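Lmo2470 protein (Listeria monocytogenes EGD-e, PDB 5HL3) is a leucine-rich-repeat internalin that binds calcium, interacts with afadin and facilitates basement membrane crossing, probably as a secreted protein. Local coordinates at residues A[25-28]-A[29-32]. Residues are numbered along the deposited sequence; the frame is centred on the assembly and turned at random.
Sequences KDMA and KNLN
Met-27 (selenomethionine) sets CG anti to its carbonyl carbon (chi1 -73°), then bends twice more at chi2 and chi3. These turns curl the chain forward along the helix, over the next turn. Its SE lies 3.8 Å from ND2 of Asn-30. Its terminal methyl CE packs against CD1 of Leu-31 at 4.0 Å, an apolar contact between residues i and i+4. Leu-31 takes the same first torsion, which lays its CG and CD1 against the Met-27 carbonyl. CD1 of Leu-31 comes to 3.3 Å from O of Met-27.

That oxygen also accepts the backbone N-H of Leu-31 at 2.9 Å. One residue earlier, N of Asn-30 reaches O of Asp-26, also at 2.9 Å. This bond is fairly straight at the hydrogen (165°). N of Lys-29 bonds to O of Lys-25 at 3.1 Å. The helix then ends in a Schellman motif. Asn-32 has positive phi (52°), with two bonds back into the last turn. One joins N of Asn-32 to O of Lys-29 at 3.1 Å.

The amide of Asn-30 stands over the Asp-26 carbonyl without bonding to it through ND2. Its OD1 instead accepts the N-H of Gly-52. Both carboxylate oxygens of Asp-26 are held: OD1 by the hydroxyl of Thr-55, OD2 by the N-H of Glu-54. In one of two conformers, NZ of Lys-25 bonds Thr-55 and makes a long ion pair with OD1 of Asp-26, which may partly offset the carboxylate charge.

The contact forms the C-terminal end of helix 21-30, in the internalin N-terminal cap. Asp-26, Met-27 and Asn-30 face strand 50-53, the first strand of the parallel repeat sheet, and Met-27 meets Leu-51 and Phe-53 there. Ala-28 and Leu-31 pack on Ile-14 of helix 14-17.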
loop_
_atom_site.group_PDB
_atom_site.type_symbol
_atom_site.label_atom_id
_atom_site.label_comp_id
_atom_site.label_asym_id
_atom_site.label_seq_id
_atom_site.Cartn_x
_atom_site.Cartn_y
_atom_site.Cartn_z
ATOM N N LYS A 25 2.804 -29.337 19.564
ATOM C CA LYS A 25 3.426 -29.832 18.328
ATOM C C LYS A 25 4.388 -28.781 17.767
ATOM O O LYS A 25 5.542 -29.086 17.447
ATOM C CB LYS A 25 2.339 -30.189 17.304
ATOM C CG LYS A 25 2.812 -30.446 15.880
ATOM C CD LYS A 25 1.722 -31.034 14.987
ATOM C CE LYS A 25 2.132 -31.057 13.505
ATOM N NZ LYS A 25 2.160 -29.693 12.874
ATOM N N ASP A 26 3.914 -27.538 17.661
ATOM C CA ASP A 26 4.758 -26.468 17.128
ATOM C C ASP A 26 5.920 -26.166 18.066
ATOM O O ASP A 26 7.029 -25.922 17.601
ATOM C CB ASP A 26 3.938 -25.215 16.845
ATOM C CG ASP A 26 3.031 -25.370 15.629
ATOM O OD1 ASP A 26 3.000 -26.471 15.006
ATOM O OD2 ASP A 26 2.325 -24.370 15.331
HETATM N N MSE A 27 5.696 -26.249 19.367
HETATM C CA MSE A 27 6.808 -26.020 20.308
HETATM C C MSE A 27 7.845 -27.127 20.223
HETATM O O MSE A 27 9.027 -26.844 20.308
HETATM C CB MSE A 27 6.282 -25.821 21.730
HETATM C CG MSE A 27 5.614 -24.460 21.923
HETATM SE SE MSE A 27 6.777 -22.914 21.454
HETATM C CE MSE A 27 8.418 -23.491 22.342
ATOM N N ALA A 28 7.432 -28.378 20.061
ATOM C CA ALA A 28 8.398 -29.461 19.891
ATOM C C ALA A 28 9.258 -29.226 18.657
ATOM O O ALA A 28 10.466 -29.462 18.668
ATOM C CB ALA A 28 7.687 -30.821 19.821
ATOM N N LYS A 29 8.641 -28.745 17.578
ATOM C CA LYS A 29 9.403 -28.441 16.368
ATOM C C LYS A 29 10.386 -27.286 16.637
ATOM O O LYS A 29 11.552 -27.345 16.248
ATOM C CB LYS A 29 8.456 -28.100 15.222
ATOM C CG LYS A 29 9.184 -27.900 13.906
ATOM C CD LYS A 29 8.226 -27.597 12.781
ATOM C CE LYS A 29 8.999 -27.046 11.593
ATOM N NZ LYS A 29 8.160 -26.328 10.614
ATOM N N ASN A 30 9.922 -26.220 17.297
ATOM C CA ASN A 30 10.806 -25.102 17.645
ATOM C C ASN A 30 11.999 -25.550 18.500
ATOM O O ASN A 30 13.120 -25.076 18.317
ATOM C CB ASN A 30 10.026 -24.019 18.396
ATOM C CG ASN A 30 9.180 -23.144 17.479
ATOM O OD1 ASN A 30 9.636 -22.722 16.427
ATOM N ND2 ASN A 30 7.972 -22.844 17.898
ATOM N N LEU A 31 11.756 -26.512 19.392
ATOM C CA LEU A 31 12.776 -27.031 20.324
ATOM C C LEU A 31 13.582 -28.190 19.731
ATOM O O LEU A 31 14.452 -28.756 20.400
ATOM C CB LEU A 31 12.045 -27.489 21.604
ATOM C CG LEU A 31 11.507 -26.354 22.489
ATOM C CD1 LEU A 31 10.360 -26.809 23.353
ATOM C CD2 LEU A 31 12.639 -25.789 23.343
ATOM N N ASN A 32 13.284 -28.575 18.500
ATOM C CA ASN A 32 13.899 -29.736 17.864
ATOM C C ASN A 32 13.815 -31.003 18.718
ATOM O O ASN A 32 14.790 -31.742 18.865
ATOM C CB ASN A 32 15.335 -29.477 17.413
ATOM C CG ASN A 32 15.823 -30.545 16.427
ATOM O OD1 ASN A 32 15.027 -31.153 15.703
ATOM N ND2 ASN A 32 17.116 -30.771 16.390
#